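PDB 4WV3: anthranilate-CoA ligase from Stigmatella aurantiaca, which is a CoA ligase of the ANL clan, pairing an AMP-binding enzyme region with a smaller C-terminal domain. Local coordinates for residues 14-17 / 18-22; 386-390 / 391-395; 422-426 / 427-431. One frame throughout, in Å; residues are numbered along the deposited sequence.

Interaction 1 of 3, residues 14-17 / 18-22; sequences DILE and RNLPV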
# COMPACT_ATOMS: atom_id res chain seq x y z
N ASP A 14 -3.61 -15.39 15.55
CA ASP A 14 -3.44 -14.88 16.90
C ASP A 14 -3.59 -13.36 16.94
O ASP A 14 -3.94 -12.80 17.97
CB ASP A 14 -2.08 -15.29 17.47
CG ASP A 14 -1.88 -14.81 18.90
OD1 ASP A 14 -2.45 -15.44 19.82
OD2 ASP A 14 -1.15 -13.82 19.09
N ILE A 15 -3.32 -12.71 15.81
CA ILE A 15 -3.52 -11.28 15.67
C ILE A 15 -4.95 -10.91 16.07
O ILE A 15 -5.18 -9.90 16.75
CB ILE A 15 -3.24 -10.81 14.22
CG1 ILE A 15 -1.75 -10.95 13.89
CG2 ILE A 15 -3.70 -9.38 14.00
CD1 ILE A 15 -0.87 -10.04 14.71
N LEU A 16 -5.89 -11.75 15.67
CA LEU A 16 -7.28 -11.60 16.06
C LEU A 16 -7.54 -12.25 17.42
O LEU A 16 -8.22 -11.67 18.27
CB LEU A 16 -8.19 -12.24 15.01
CG LEU A 16 -9.61 -12.62 15.45
CD1 LEU A 16 -10.44 -11.38 15.77
CD2 LEU A 16 -10.29 -13.47 14.38
N GLU A 17 -6.99 -13.44 17.62
CA GLU A 17 -7.33 -14.25 18.79
C GLU A 17 -6.59 -13.89 20.08
O GLU A 17 -6.84 -14.49 21.13
CB GLU A 17 -7.15 -15.74 18.47
CG GLU A 17 -8.12 -16.26 17.42
CD GLU A 17 -8.05 -17.76 17.24
OE1 GLU A 17 -7.25 -18.41 17.95
OE2 GLU A 17 -8.80 -18.29 16.39
N ARG A 18 -5.70 -12.91 20.02
CA ARG A 18 -5.04 -12.42 21.23
C ARG A 18 -5.96 -11.45 21.96
O ARG A 18 -5.65 -11.00 23.06
CB ARG A 18 -3.70 -11.74 20.90
CG ARG A 18 -3.83 -10.45 20.11
CD ARG A 18 -2.51 -10.02 19.49
NE ARG A 18 -1.56 -9.51 20.46
CZ ARG A 18 -0.55 -10.21 20.97
NH1 ARG A 18 -0.36 -11.47 20.60
NH2 ARG A 18 0.27 -9.66 21.85
N ASN A 19 -7.09 -11.14 21.34
CA ASN A 19 -8.09 -10.26 21.93
C ASN A 19 -9.20 -11.03 22.62
O ASN A 19 -9.94 -10.47 23.43
CB ASN A 19 -8.68 -9.34 20.86
CG ASN A 19 -7.65 -8.43 20.23
OD1 ASN A 19 -7.24 -7.45 20.83
ND2 ASN A 19 -7.24 -8.76 19.01
N LEU A 20 -9.32 -12.31 22.29
CA LEU A 20 -10.34 -13.16 22.89
C LEU A 20 -9.80 -13.79 24.17
O LEU A 20 -8.62 -14.16 24.23
CB LEU A 20 -10.80 -14.24 21.91
CG LEU A 20 -11.65 -13.79 20.71
CD1 LEU A 20 -12.70 -12.77 21.14
CD2 LEU A 20 -10.80 -13.26 19.57
N PRO A 21 -10.65 -13.92 25.20
CA PRO A 21 -12.07 -13.54 25.16
C PRO A 21 -12.34 -12.16 25.77
O PRO A 21 -13.50 -11.78 25.86
CB PRO A 21 -12.71 -14.61 26.03
CG PRO A 21 -11.68 -14.86 27.09
CD PRO A 21 -10.33 -14.67 26.42
N VAL A 22 -11.29 -11.45 26.17
CA VAL A 22 -11.47 -10.20 26.92
C VAL A 22 -12.24 -9.12 26.14
O VAL A 22 -13.09 -8.43 26.70
CB VAL A 22 -10.13 -9.65 27.46
CG1 VAL A 22 -9.13 -9.43 26.33
CG2 VAL A 22 -10.35 -8.36 28.24
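R18 folds back over the last turn of helix 14-17 and reaches D14, four residues earlier. Its CB lies beside D14 O, and CG packs against the same carbonyl oxygen while also approaching I15 O. With CG set between the backbone N and the carbonyl carbon (chi1 67°), the chain starts out along these carbonyls. CD follows them, and a bend at chi3 then brings the guanidinium beside the D14 carboxylate. NE bonds to Y233 O on helix 221-234, while NH1 forms a salt bridge with D14 OD2 at 2.9 Å. The carboxylate oxygen sits at the guanidinium edge, in its plane, although the two flat groups are turned 77° apart. An i to i+4 ion pair of this kind spans one turn, here at the C-terminal end of a very short helix. There R18 N makes a weak bond to D14 O, and L16 O is taken by N19: ND2 donates to it at 3.2 Å from above the carbonyl plane, and the backbone N adds a weak bond. Asparagine suits this spot because the same ND2 also serves W232 O. Beside it, the branched leucines meet through L16 CD1 and L20 CD2, 4.3 Å apart.

Interaction 2 of 3, residues 386-390 / 391-395; sequences QTFQG and EWLAT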
# COMPACT_ATOMS: atom_id res chain seq x y z
N GLN A 386 17.86 -11.12 -7.57
CA GLN A 386 18.24 -9.75 -7.86
C GLN A 386 17.80 -8.82 -6.74
O GLN A 386 18.39 -7.77 -6.52
CB GLN A 386 17.60 -9.28 -9.17
CG GLN A 386 18.23 -9.88 -10.42
CD GLN A 386 17.51 -9.45 -11.68
OE1 GLN A 386 16.38 -8.95 -11.63
NE2 GLN A 386 18.16 -9.64 -12.83
N THR A 387 16.75 -9.23 -6.02
CA THR A 387 16.14 -8.39 -5.00
C THR A 387 16.56 -8.78 -3.59
O THR A 387 17.04 -7.95 -2.82
CB THR A 387 14.60 -8.43 -5.10
OG1 THR A 387 14.19 -7.89 -6.37
CG2 THR A 387 13.96 -7.64 -3.98
N PHE A 388 16.38 -10.06 -3.26
CA PHE A 388 16.70 -10.55 -1.92
C PHE A 388 18.17 -10.94 -1.82
O PHE A 388 18.52 -12.10 -2.03
CB PHE A 388 15.80 -11.74 -1.58
CG PHE A 388 14.33 -11.45 -1.74
CD1 PHE A 388 13.61 -10.88 -0.71
CD2 PHE A 388 13.68 -11.73 -2.93
CE1 PHE A 388 12.26 -10.61 -0.86
CE2 PHE A 388 12.33 -11.46 -3.09
CZ PHE A 388 11.62 -10.90 -2.05
N GLN A 389 19.01 -9.97 -1.49
CA GLN A 389 20.45 -10.19 -1.44
C GLN A 389 20.93 -10.56 -0.04
O GLN A 389 21.56 -9.76 0.65
CB GLN A 389 21.19 -8.94 -1.92
CG GLN A 389 20.75 -8.46 -3.30
CD GLN A 389 21.38 -7.14 -3.68
OE1 GLN A 389 22.29 -6.66 -3.01
NE2 GLN A 389 20.89 -6.54 -4.77
N GLY A 390 20.63 -11.79 0.36
CA GLY A 390 21.02 -12.28 1.67
C GLY A 390 20.25 -11.62 2.79
O GLY A 390 19.02 -11.68 2.83
N GLU A 391 20.97 -10.97 3.70
CA GLU A 391 20.33 -10.26 4.81
C GLU A 391 19.84 -8.88 4.37
O GLU A 391 19.15 -8.19 5.13
CB GLU A 391 21.30 -10.10 5.98
CG GLU A 391 21.55 -11.37 6.77
CD GLU A 391 22.20 -11.09 8.11
OE1 GLU A 391 23.43 -11.26 8.23
OE2 GLU A 391 21.47 -10.70 9.05
N TRP A 392 20.19 -8.49 3.15
CA TRP A 392 19.83 -7.17 2.65
C TRP A 392 18.77 -7.23 1.55
O TRP A 392 18.85 -8.05 0.63
CB TRP A 392 21.07 -6.42 2.16
CG TRP A 392 22.04 -6.13 3.26
CD1 TRP A 392 23.17 -6.83 3.55
CD2 TRP A 392 21.95 -5.08 4.23
NE1 TRP A 392 23.80 -6.27 4.64
CE2 TRP A 392 23.08 -5.20 5.07
CE3 TRP A 392 21.04 -4.05 4.46
CZ2 TRP A 392 23.31 -4.32 6.13
CZ3 TRP A 392 21.27 -3.18 5.51
CH2 TRP A 392 22.40 -3.32 6.33
N LEU A 393 17.78 -6.35 1.65
CA LEU A 393 16.69 -6.29 0.69
C LEU A 393 16.80 -5.04 -0.19
O LEU A 393 16.80 -3.92 0.31
CB LEU A 393 15.35 -6.29 1.42
CG LEU A 393 14.10 -6.12 0.55
CD1 LEU A 393 13.94 -7.31 -0.38
CD2 LEU A 393 12.86 -5.95 1.41
N ALA A 394 16.88 -5.25 -1.50
CA ALA A 394 16.91 -4.14 -2.45
C ALA A 394 15.49 -3.73 -2.81
O ALA A 394 14.72 -4.52 -3.34
CB ALA A 394 17.68 -4.53 -3.69
N THR A 395 15.15 -2.48 -2.51
CA THR A 395 13.80 -1.98 -2.75
C THR A 395 13.67 -1.31 -4.12
O THR A 395 12.56 -1.09 -4.61
CB THR A 395 13.35 -0.98 -1.67
OG1 THR A 395 14.24 0.15 -1.66
CG2 THR A 395 13.36 -1.64 -0.30
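L393 and F388 face each other across a tight hairpin as a non-hydrogen-bonded antiparallel pair, their side chains lying side by side and pointing the same way. L393 CD1 comes within 3.6 Å of F388 CD1, approaching the ring obliquely. The same methyl is 3.6 Å from T387 CG2, which itself sits over the centre of one face of the phenyl ring. T387 can serve here because its two branches divide the work: CG2 is turned anti to the backbone N to join the apolar group, while OG1 bonds back to K383 O in the preceding helical turn. For L393, a first torsion of 175° carries the isobutyl group to where its CD1 touches both the ring and the methyl.

On the opposite face of the hairpin, Q389 and W392 form the hydrogen-bonded pair. W392 N donates to Q389 O at 3.1 Å, and the return bond from Q389 N to W392 O is weak. The indole leads away from the glutamine to meet K349 in a cation-pi contact. Q389 instead runs extended, its NE2 passing A394 CB and donating to Q386 O at 3.3 Å in an almost straight bond (175°). Between the pair lies a type II' turn, in which G390 takes the positive phi (71°) that glycine adopts easily; E391 follows it and pairs with R369.

T395, at the end of the segment, belongs to the ligand pocket, and F388 meets Y377 edge-to-face. A394 N bonds T387 O at 3.0 Å, tying the strand to the last residue of helix 381-387. Strand 392-401 continues into the antiparallel sheet between strands 364-369 and 407-412, and L393 bonds L368 of the former through the backbone.

Interaction 3 of 3, residues 422-426 / 427-431; sequences IWVSP and VEVES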
# COMPACT_ATOMS: atom_id res chain seq x y z
N ILE A 422 24.35 14.63 -14.86
CA ILE A 422 23.89 14.78 -13.48
C ILE A 422 22.52 14.14 -13.29
O ILE A 422 21.63 14.32 -14.12
CB ILE A 422 23.81 16.26 -13.09
CG1 ILE A 422 24.98 17.05 -13.68
CG2 ILE A 422 23.76 16.41 -11.57
CD1 ILE A 422 24.89 18.54 -13.45
N TRP A 423 22.36 13.39 -12.21
CA TRP A 423 21.09 12.74 -11.92
C TRP A 423 20.04 13.73 -11.42
O TRP A 423 20.31 14.53 -10.52
CB TRP A 423 21.28 11.61 -10.90
CG TRP A 423 21.95 10.40 -11.47
CD1 TRP A 423 23.20 9.94 -11.18
CD2 TRP A 423 21.40 9.49 -12.44
NE1 TRP A 423 23.47 8.80 -11.91
CE2 TRP A 423 22.38 8.51 -12.69
CE3 TRP A 423 20.19 9.42 -13.13
CZ2 TRP A 423 22.18 7.46 -13.59
CZ3 TRP A 423 19.99 8.39 -14.02
CH2 TRP A 423 20.98 7.42 -14.24
N VAL A 424 18.86 13.66 -12.01
CA VAL A 424 17.76 14.54 -11.62
C VAL A 424 16.65 13.75 -10.93
O VAL A 424 16.10 12.81 -11.50
CB VAL A 424 17.17 15.29 -12.83
CG1 VAL A 424 15.92 16.05 -12.43
CG2 VAL A 424 18.21 16.22 -13.43
N SER A 425 16.35 14.14 -9.69
CA SER A 425 15.30 13.49 -8.92
C SER A 425 13.93 14.02 -9.33
O SER A 425 13.67 15.22 -9.26
CB SER A 425 15.51 13.73 -7.43
OG SER A 425 14.37 13.34 -6.68
N PRO A 426 13.04 13.12 -9.78
CA PRO A 426 11.67 13.52 -10.12
C PRO A 426 10.90 13.95 -8.87
O PRO A 426 10.09 14.87 -8.96
CB PRO A 426 11.06 12.23 -10.70
CG PRO A 426 11.89 11.13 -10.13
CD PRO A 426 13.28 11.69 -10.02
N VAL A 427 11.17 13.31 -7.74
CA VAL A 427 10.49 13.63 -6.49
C VAL A 427 10.72 15.08 -6.08
O VAL A 427 9.78 15.79 -5.70
CB VAL A 427 10.94 12.70 -5.35
CG1 VAL A 427 10.29 13.12 -4.03
CG2 VAL A 427 10.61 11.26 -5.67
N GLU A 428 11.97 15.53 -6.17
CA GLU A 428 12.32 16.90 -5.82
C GLU A 428 11.62 17.91 -6.74
O GLU A 428 11.09 18.92 -6.27
CB GLU A 428 13.83 17.12 -5.88
CG GLU A 428 14.25 18.55 -5.59
CD GLU A 428 15.72 18.79 -5.81
OE1 GLU A 428 16.45 17.81 -6.08
OE2 GLU A 428 16.16 19.95 -5.73
N VAL A 429 11.63 17.63 -8.03
CA VAL A 429 11.01 18.52 -9.01
C VAL A 429 9.49 18.55 -8.82
O VAL A 429 8.89 19.62 -8.83
CB VAL A 429 11.36 18.11 -10.45
CG1 VAL A 429 10.74 19.09 -11.44
CG2 VAL A 429 12.87 18.08 -10.64
N GLU A 430 8.89 17.38 -8.64
CA GLU A 430 7.46 17.28 -8.40
C GLU A 430 7.05 17.97 -7.10
O GLU A 430 5.99 18.59 -7.02
CB GLU A 430 7.01 15.82 -8.38
CG GLU A 430 7.07 15.12 -9.73
CD GLU A 430 6.94 13.61 -9.62
OE1 GLU A 430 6.57 13.13 -8.53
OE2 GLU A 430 7.22 12.91 -10.62
N SER A 431 7.91 17.87 -6.09
CA SER A 431 7.65 18.49 -4.80
C SER A 431 7.69 20.01 -4.90
O SER A 431 7.00 20.71 -4.16
CB SER A 431 8.67 18.02 -3.76
OG SER A 431 8.48 18.67 -2.52
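The chain passes from the extended backbone of V424 and S425 straight into helical angles at P426, and P426 O accepts from E430 N at 2.8 Å, while V429 N makes a weak bond to S425 O. S425 is the N-cap. Its OG is anti to the backbone N (chi1 169°), which puts it beside the carbonyl carbon, where it accepts from E428 N at 3.3 Å with a fairly straight N-H (166°). The hydroxyl also bonds A410 O, and since it acts as acceptor toward the amide it can donate to that carbonyl. A serine suits a buried cap well, being small and able to do both at once.

This strand-to-helix passage leads from the short hairpin 417-419/422-424 into the first helix of the C-terminal domain of the AMP-binding enzyme family. P426 occupies the first helical position, where its missing N-H costs no helical bond and its ring restrains phi. The ring packs on M416 and L417.

E430 lies one turn further on, its CB and CG lying beside P426 O. Its extended chain carries the carboxylate past the proline, OE2 reaching 3.9 Å from P426 CB. That end has its partners elsewhere: OE2 bonds V444 N, and OE1 forms a salt bridge with R509. On another side of the helix, V429 CG2 sits beside S425 O and 4.1 Å from V424 CG1, the two valines crossing at a slant. Branched apolar residues fit there, since V424 also touches L417, V419 and Y487, while V429 meets V444 and M484. E428, with CB beside the serine hydroxyl, sends its carboxylate to K488.

How the interactions relate
The three contacts are local and follow one another along a single chain. Interaction 1 lies near the N-terminus, where a short helix packs among helices 38-54, 71-83 and 221-234. Its centre is about 34 Å from that of interaction 2 and about 46 Å from that of interaction 3, which lies across the chain's centre. Interaction 2 belongs to the antiparallel sheet with strands 364-369 and 407-412, and its T395 is part of the ligand pocket. Interaction 3, about 25 Å away between centres, marks the chain's entry into the C-terminal domain, with the V427 side chain about 7 Å from the ligand. None touches another, so they are separate local elements in different parts of the fold.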